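Local coordinates for YkuI protein (Bacillus subtilis, PDB 2BAS), which probably hydrolyses the bacterial second messenger cyclic di-GMP through its EAL domain, which is coupled to a C-terminal domain associated with signalling, at residues A229-I235 / N247-Q253; K172-I178 / P193-I198; D318-I322 / R335-C339. All coordinates share one frame; numbering follows the deposited sequence.

Interaction 1: A229-I235 / N247-Q253; sequences ALLYEDI and NGGRYFQ
Y232 lays the edge of its ring along the backbone of N247-G249. Y232 CE1 meets G249 CA at 3.3 Å, close to the ring plane. Turned beside its own backbone N (chi1 -70°), the tyrosine crosses N247 at roughly a right angle, and Y232 OH donates to N247 O over 2.7 Å, tilted from the carbonyl plane. A phenylalanine in its place would probably leave N247 O without this donor and the loop before the strand less firmly held. On the other face of the sheet, L231 CD1 rests on Y251 CB at 3.7 Å. Back on the face of Y232, I235 CD1 reaches the edge of the F252 ring and touches F252 CB at 3.7 Å. The backbones run parallel, and R250 N and Y251 N both donate to L230 O, in its carbonyl plane, consistent with a beta bulge at R250. I235 N then closes the end of the pairing on a lone pair of Q253 O, 3.1 Å away and nearly straight. Helix 238-246 makes the beta-alpha-beta crossover between these strands and covers Y232 and F252 through A244, while strands 195-199 and 38-47 flank the pair in the EAL barrel.

Interaction 2: K172-I178 / P193-I198; sequences KIAVDNI and PDLLKI
A174 and V175 pair in parallel with L195 and L196, the strand axes coming within 4.6 Å at 29°, and K197 N gives V175 O an almost straight bond of 2.8 Å. D194 starts the ladder with its side chain: CG lies beside its own backbone N (chi1 -55°), and D194 OD2 takes the I173 N-H at 3.0 Å on its anti lone pair. The carboxylate crosses K172 at about a right angle. P193 sets its ring obliquely against V175, P193 CG to V175 CG2 at 3.8 Å, and on the opposite face A174 CB meets L195 CB at the same distance. These strands are the two arms of a beta-alpha-beta unit joined by helix 185-191, one of the repeated crossovers from which the TIM-barrel-like EAL domain is built. After D176 the chain turns a corner at N177, and D176 OD1 receives N177 N from above the carboxylate plane. Past the corner I178 N returns to K197 O at 3.2 Å, and I178 CG1 comes against L196 CD2, both side chains touching I219 of helix 211-226. K197 CB passes V175 O at 3.6 Å, and the chain then bends away, taking NZ to Q253 and to a salt bridge with E146.

Interaction 3: D318-I322 / R335-C339; sequences DDDFI and RIYMC
M338, a selenomethionine, reaches from the strand to three residues of the helix, and its selenium makes a Met-aromatic contact with F321. M338 SE sits at the ring edge, 5.2 Å from the F321 centroid and 79° off the ring normal, with CD2 and CE2 nearest. F321 is turned with CG anti to its backbone N, which sends the ring out across the helix direction, its CD2-CE2 edge against the selenium. The same ring is in cation-pi contact with R311.

The apolar contacts centre on I322. I322 CG2 lies between the two strand residues, 4.1 Å from M338 SE and 4.2 Å from I336 CG2, and the I322 and I336 side chains run side by side, pointing opposite ways. I322 CD1 comes down on the strand backbone itself, 3.8 Å from I336 O.

One charged group borders the contact, and no hydrogen bond crosses it. Bent at its last torsion (chi3 56°), M338 places CE against the D318 carboxylate, M338 CE lying 3.6 Å from D318 CG. D318 has its charged partner elsewhere, in a salt bridge from OD1 to R311 on helix 271-311.

Segment 318-322 thus runs roughly antiparallel, at 150°, to strand segment 335-339, and helix 318-328 lies on one face of a six-stranded antiparallel sheet, with strand 335-340 between 349-353 and 413-419. This layered alpha/beta build recalls PAS-like sensor domains.

How the interactions relate
Interactions 2 and 1 follow one another along the chain, their centres about 10 Å apart, and are successive parts of one barrel sheet. Strand 229-233 pairs directly with strand 195-199: L231 N probably bonds to L196 O, and I198 N to L231 O, giving the parallel order 172-178, 195-199, 229-233, 249-252. The long helix 271-311 then carries the chain to the second domain, where interaction 3 joins a helix to a separate antiparallel sheet. Its centre lies about 46 Å from that of interaction 1 and about 48 Å from that of interaction 2, without contact. R250 of interaction 1, however, packs on L396 of the second subunit, so the dimer brings the two kinds of domain together.

Interaction 1: A229-I235 / N247-Q253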
# COMPACT_ATOMS: atom_id res chain seq x y z
N ALA A 229 0.21 -6.07 -13.15
CA ALA A 229 1.59 -5.75 -13.49
C ALA A 229 1.75 -4.23 -13.52
O ALA A 229 0.80 -3.51 -13.84
CB ALA A 229 1.97 -6.34 -14.85
N LEU A 230 2.95 -3.76 -13.20
CA LEU A 230 3.24 -2.34 -13.20
C LEU A 230 3.93 -1.95 -14.50
O LEU A 230 4.93 -2.55 -14.90
CB LEU A 230 4.15 -1.97 -12.02
CG LEU A 230 3.70 -2.37 -10.62
CD1 LEU A 230 4.82 -2.10 -9.63
CD2 LEU A 230 2.42 -1.65 -10.21
N LEU A 231 3.38 -0.92 -15.14
CA LEU A 231 3.99 -0.31 -16.30
C LEU A 231 4.46 1.11 -15.95
O LEU A 231 3.64 2.00 -15.66
CB LEU A 231 2.99 -0.29 -17.46
CG LEU A 231 3.27 0.49 -18.74
CD1 LEU A 231 4.68 0.36 -19.21
CD2 LEU A 231 2.30 0.03 -19.83
N TYR A 232 5.77 1.32 -15.94
CA TYR A 232 6.30 2.65 -15.68
C TYR A 232 6.48 3.36 -17.00
O TYR A 232 7.23 2.89 -17.85
CB TYR A 232 7.63 2.59 -14.93
CG TYR A 232 7.49 2.13 -13.51
CD1 TYR A 232 7.39 0.78 -13.20
CD2 TYR A 232 7.43 3.04 -12.47
CE1 TYR A 232 7.26 0.36 -11.89
CE2 TYR A 232 7.30 2.62 -11.16
CZ TYR A 232 7.21 1.28 -10.88
OH TYR A 232 7.07 0.84 -9.59
N GLU A 233 5.77 4.47 -17.16
CA GLU A 233 5.85 5.30 -18.36
C GLU A 233 6.54 6.64 -18.06
O GLU A 233 6.84 6.95 -16.91
CB GLU A 233 4.46 5.52 -18.99
CG GLU A 233 3.49 6.35 -18.18
CD GLU A 233 2.30 6.83 -19.00
OE1 GLU A 233 2.47 7.66 -19.93
OE2 GLU A 233 1.16 6.39 -18.70
N ASP A 234 6.75 7.43 -19.12
CA ASP A 234 7.48 8.70 -19.06
C ASP A 234 8.89 8.57 -18.46
O ASP A 234 9.33 9.43 -17.70
CB ASP A 234 6.67 9.78 -18.34
CG ASP A 234 5.55 10.36 -19.20
OD1 ASP A 234 5.69 10.41 -20.45
OD2 ASP A 234 4.51 10.78 -18.63
N ILE A 235 9.58 7.49 -18.81
CA ILE A 235 10.97 7.29 -18.44
C ILE A 235 11.83 8.08 -19.42
O ILE A 235 11.89 7.77 -20.61
CB ILE A 235 11.37 5.80 -18.48
CG1 ILE A 235 10.61 5.01 -17.42
CG2 ILE A 235 12.86 5.64 -18.26
CD1 ILE A 235 10.59 3.53 -17.65
N ASN A 247 11.59 -1.18 -8.31
CA ASN A 247 10.24 -1.12 -7.74
C ASN A 247 9.18 -1.96 -8.44
O ASN A 247 8.07 -1.49 -8.66
CB ASN A 247 9.80 0.34 -7.63
CG ASN A 247 10.49 1.06 -6.49
OD1 ASN A 247 10.13 0.90 -5.33
ND2 ASN A 247 11.50 1.85 -6.82
N GLY A 248 9.54 -3.19 -8.78
CA GLY A 248 8.59 -4.14 -9.37
C GLY A 248 8.10 -3.88 -10.79
O GLY A 248 7.17 -4.53 -11.24
N GLY A 249 8.74 -2.95 -11.50
CA GLY A 249 8.36 -2.63 -12.88
C GLY A 249 8.50 -3.79 -13.85
O GLY A 249 9.60 -4.32 -14.04
N ARG A 250 7.39 -4.20 -14.46
CA ARG A 250 7.44 -5.29 -15.42
C ARG A 250 7.57 -4.82 -16.87
O ARG A 250 8.14 -5.52 -17.71
CB ARG A 250 6.23 -6.21 -15.27
CG ARG A 250 6.37 -7.48 -16.08
CD ARG A 250 5.24 -8.43 -15.86
NE ARG A 250 5.54 -9.72 -16.48
CZ ARG A 250 4.83 -10.83 -16.31
NH1 ARG A 250 3.75 -10.82 -15.53
NH2 ARG A 250 5.20 -11.94 -16.91
N TYR A 251 7.03 -3.63 -17.16
CA TYR A 251 7.13 -3.03 -18.49
C TYR A 251 7.57 -1.58 -18.39
O TYR A 251 7.30 -0.93 -17.38
CB TYR A 251 5.79 -3.12 -19.23
CG TYR A 251 5.25 -4.53 -19.37
CD1 TYR A 251 4.19 -4.98 -18.58
CD2 TYR A 251 5.81 -5.41 -20.29
CE1 TYR A 251 3.68 -6.27 -18.73
CE2 TYR A 251 5.31 -6.70 -20.44
CZ TYR A 251 4.26 -7.13 -19.66
OH TYR A 251 3.78 -8.41 -19.83
N PHE A 252 8.24 -1.09 -19.43
CA PHE A 252 8.83 0.25 -19.41
C PHE A 252 8.60 1.01 -20.72
O PHE A 252 8.64 0.43 -21.80
CB PHE A 252 10.33 0.16 -19.16
CG PHE A 252 10.73 -0.77 -18.05
CD1 PHE A 252 11.08 -2.09 -18.32
CD2 PHE A 252 10.80 -0.32 -16.73
CE1 PHE A 252 11.47 -2.95 -17.30
CE2 PHE A 252 11.19 -1.18 -15.70
CZ PHE A 252 11.52 -2.49 -15.97
N GLN A 253 8.41 2.33 -20.61
CA GLN A 253 8.13 3.18 -21.76
C GLN A 253 8.63 4.61 -21.53
O GLN A 253 8.46 5.15 -20.44
CB GLN A 253 6.62 3.21 -21.99
CG GLN A 253 6.14 3.99 -23.20
CD GLN A 253 4.63 4.07 -23.26
OE1 GLN A 253 3.94 3.44 -22.47
NE2 GLN A 253 4.11 4.84 -24.21
O HOH W 1 4.48 -5.79 -12.01

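Interaction 2: K172-I178 / P193-I198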
# COMPACT_ATOMS: atom_id res chain seq x y z
N LYS A 172 -7.58 -6.83 -22.08
CA LYS A 172 -6.79 -6.42 -20.92
C LYS A 172 -7.06 -4.97 -20.54
O LYS A 172 -7.28 -4.11 -21.41
CB LYS A 172 -5.30 -6.70 -21.14
CG LYS A 172 -4.99 -8.21 -21.17
CD LYS A 172 -3.55 -8.55 -21.51
CE LYS A 172 -3.40 -10.05 -21.86
NZ LYS A 172 -3.96 -10.98 -20.82
N ILE A 173 -7.07 -4.69 -19.24
CA ILE A 173 -7.41 -3.36 -18.75
C ILE A 173 -6.29 -2.72 -17.93
O ILE A 173 -5.82 -3.28 -16.93
CB ILE A 173 -8.77 -3.37 -18.00
CG1 ILE A 173 -9.91 -3.55 -19.02
CG2 ILE A 173 -8.99 -2.08 -17.23
CD1 ILE A 173 -11.15 -4.10 -18.43
N ALA A 174 -5.86 -1.56 -18.38
CA ALA A 174 -4.82 -0.80 -17.73
C ALA A 174 -5.46 0.43 -17.12
O ALA A 174 -6.28 1.08 -17.77
CB ALA A 174 -3.78 -0.39 -18.73
N VAL A 175 -5.12 0.73 -15.87
CA VAL A 175 -5.54 1.97 -15.23
C VAL A 175 -4.35 2.95 -15.30
O VAL A 175 -3.19 2.56 -15.16
CB VAL A 175 -6.05 1.75 -13.78
CG1 VAL A 175 -6.23 3.06 -13.06
CG2 VAL A 175 -7.39 1.01 -13.80
N ASP A 176 -4.65 4.20 -15.47
CA ASP A 176 -3.70 5.28 -15.78
C ASP A 176 -3.54 6.22 -14.56
O ASP A 176 -4.38 6.22 -13.65
CB ASP A 176 -4.22 6.08 -16.98
CG ASP A 176 -3.11 6.81 -17.73
OD1 ASP A 176 -1.90 6.77 -17.29
OD2 ASP A 176 -3.39 7.48 -18.80
N ASN A 177 -2.46 6.98 -14.61
CA ASN A 177 -2.09 7.99 -13.58
C ASN A 177 -2.16 7.45 -12.14
O ASN A 177 -2.77 8.06 -11.25
CB ASN A 177 -3.04 9.19 -13.63
CG ASN A 177 -3.04 9.91 -14.97
OD1 ASN A 177 -2.17 9.66 -15.81
ND2 ASN A 177 -3.98 10.79 -15.24
N ILE A 178 -1.54 6.32 -11.91
CA ILE A 178 -1.55 5.73 -10.56
C ILE A 178 -0.39 6.32 -9.73
O ILE A 178 0.72 6.55 -10.26
CB ILE A 178 -1.41 4.21 -10.65
CG1 ILE A 178 -2.59 3.55 -11.37
CG2 ILE A 178 -1.33 3.54 -9.27
CD1 ILE A 178 -3.94 3.85 -10.71
N PRO A 193 -7.46 -4.47 -12.06
CA PRO A 193 -7.08 -4.41 -13.47
C PRO A 193 -5.84 -5.24 -13.74
O PRO A 193 -5.12 -5.60 -12.82
CB PRO A 193 -6.81 -2.92 -13.69
CG PRO A 193 -6.43 -2.38 -12.32
CD PRO A 193 -7.06 -3.27 -11.30
N ASP A 194 -5.62 -5.56 -15.01
CA ASP A 194 -4.47 -6.35 -15.44
C ASP A 194 -3.18 -5.52 -15.41
O ASP A 194 -2.09 -6.08 -15.32
CB ASP A 194 -4.75 -6.89 -16.84
CG ASP A 194 -6.06 -7.67 -16.92
OD1 ASP A 194 -6.18 -8.71 -16.25
OD2 ASP A 194 -6.97 -7.24 -17.66
N LEU A 195 -3.30 -4.20 -15.47
CA LEU A 195 -2.13 -3.32 -15.53
C LEU A 195 -2.34 -1.99 -14.81
O LEU A 195 -3.41 -1.40 -14.87
CB LEU A 195 -1.77 -3.05 -16.99
CG LEU A 195 -0.71 -3.90 -17.67
CD1 LEU A 195 -1.25 -4.52 -18.95
CD2 LEU A 195 0.53 -3.08 -17.96
N LEU A 196 -1.28 -1.53 -14.16
CA LEU A 196 -1.26 -0.21 -13.54
C LEU A 196 -0.18 0.60 -14.23
O LEU A 196 0.97 0.17 -14.26
CB LEU A 196 -0.96 -0.33 -12.04
CG LEU A 196 -1.93 -1.10 -11.15
CD1 LEU A 196 -1.39 -1.11 -9.72
CD2 LEU A 196 -3.33 -0.49 -11.20
N LYS A 197 -0.54 1.74 -14.80
CA LYS A 197 0.46 2.61 -15.43
C LYS A 197 0.88 3.72 -14.48
O LYS A 197 0.04 4.51 -14.01
CB LYS A 197 -0.07 3.24 -16.72
CG LYS A 197 -0.19 2.30 -17.90
CD LYS A 197 -0.27 3.05 -19.25
CE LYS A 197 1.11 3.37 -19.84
NZ LYS A 197 1.07 3.71 -21.31
N ILE A 198 2.17 3.76 -14.18
CA ILE A 198 2.74 4.73 -13.27
C ILE A 198 3.62 5.71 -14.04
O ILE A 198 4.52 5.31 -14.77
CB ILE A 198 3.52 4.02 -12.12
CG1 ILE A 198 2.58 3.06 -11.38
CG2 ILE A 198 4.11 5.01 -11.15
CD1 ILE A 198 3.28 2.05 -10.46

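Interaction 3: D318-I322 / R335-C339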
# COMPACT_ATOMS: atom_id res chain seq x y z
N ASP A 318 14.34 -7.21 35.53
CA ASP A 318 14.28 -6.80 34.13
C ASP A 318 14.38 -5.29 33.92
O ASP A 318 15.12 -4.84 33.03
CB ASP A 318 12.98 -7.29 33.47
CG ASP A 318 12.87 -8.81 33.42
OD1 ASP A 318 13.90 -9.52 33.51
OD2 ASP A 318 11.72 -9.29 33.27
N ASP A 319 13.64 -4.52 34.71
CA ASP A 319 13.63 -3.05 34.60
C ASP A 319 15.01 -2.45 34.89
O ASP A 319 15.43 -1.48 34.26
CB ASP A 319 12.56 -2.41 35.49
CG ASP A 319 11.15 -2.59 34.93
OD1 ASP A 319 10.82 -1.93 33.93
OD2 ASP A 319 10.37 -3.37 35.51
N ASP A 320 15.71 -3.04 35.84
CA ASP A 320 17.06 -2.61 36.15
C ASP A 320 18.04 -3.03 35.06
O ASP A 320 18.99 -2.30 34.76
CB ASP A 320 17.48 -3.13 37.53
CG ASP A 320 16.77 -2.40 38.68
OD1 ASP A 320 16.33 -1.24 38.48
OD2 ASP A 320 16.66 -2.98 39.79
N PHE A 321 17.79 -4.19 34.44
CA PHE A 321 18.64 -4.68 33.35
C PHE A 321 18.67 -3.76 32.12
O PHE A 321 19.75 -3.51 31.56
CB PHE A 321 18.29 -6.13 32.96
CG PHE A 321 18.75 -6.53 31.58
CD1 PHE A 321 20.10 -6.74 31.31
CD2 PHE A 321 17.83 -6.69 30.55
CE1 PHE A 321 20.53 -7.10 30.02
CE2 PHE A 321 18.24 -7.06 29.25
CZ PHE A 321 19.59 -7.26 28.98
N ILE A 322 17.51 -3.26 31.70
CA ILE A 322 17.44 -2.42 30.50
C ILE A 322 18.04 -1.03 30.73
O ILE A 322 18.57 -0.41 29.79
CB ILE A 322 16.01 -2.34 29.87
CG1 ILE A 322 14.99 -1.73 30.84
CG2 ILE A 322 15.57 -3.72 29.37
CD1 ILE A 322 13.61 -1.49 30.21
N ARG A 335 15.44 4.13 22.63
CA ARG A 335 14.38 3.42 23.38
C ARG A 335 14.69 1.94 23.46
O ARG A 335 15.10 1.33 22.47
CB ARG A 335 13.01 3.64 22.76
CG ARG A 335 11.88 3.36 23.72
CD ARG A 335 10.54 3.28 23.03
NE ARG A 335 9.98 4.58 22.69
CZ ARG A 335 9.96 5.10 21.46
NH1 ARG A 335 9.40 6.28 21.25
NH2 ARG A 335 10.49 4.43 20.44
N ILE A 336 14.52 1.38 24.67
CA ILE A 336 14.68 -0.06 24.93
C ILE A 336 13.56 -0.57 25.85
O ILE A 336 13.21 0.10 26.82
CB ILE A 336 16.07 -0.38 25.54
CG1 ILE A 336 17.17 0.22 24.66
CG2 ILE A 336 16.29 -1.90 25.69
CD1 ILE A 336 18.59 -0.01 25.16
N TYR A 337 13.01 -1.75 25.52
CA TYR A 337 11.96 -2.42 26.30
C TYR A 337 11.89 -3.91 25.95
O TYR A 337 12.42 -4.33 24.92
CB TYR A 337 10.59 -1.75 26.07
CG TYR A 337 10.07 -1.83 24.64
CD1 TYR A 337 9.12 -2.78 24.26
CD2 TYR A 337 10.54 -0.96 23.68
CE1 TYR A 337 8.66 -2.85 22.93
CE2 TYR A 337 10.10 -1.02 22.37
CZ TYR A 337 9.17 -1.95 22.00
OH TYR A 337 8.77 -1.95 20.67
N MSE A 338 11.21 -4.70 26.80
CA MSE A 338 11.05 -6.16 26.63
C MSE A 338 9.59 -6.61 26.62
O MSE A 338 8.76 -6.06 27.35
CB MSE A 338 11.76 -6.91 27.76
CG MSE A 338 13.24 -7.14 27.57
SE MSE A 338 14.15 -7.60 29.27
CE MSE A 338 13.08 -9.22 29.88
N CYS A 339 9.29 -7.65 25.83
CA CYS A 339 7.93 -8.22 25.73
C CYS A 339 7.96 -9.75 25.78
O CYS A 339 8.99 -10.35 25.46
CB CYS A 339 7.28 -7.82 24.40
SG CYS A 339 7.09 -6.06 24.07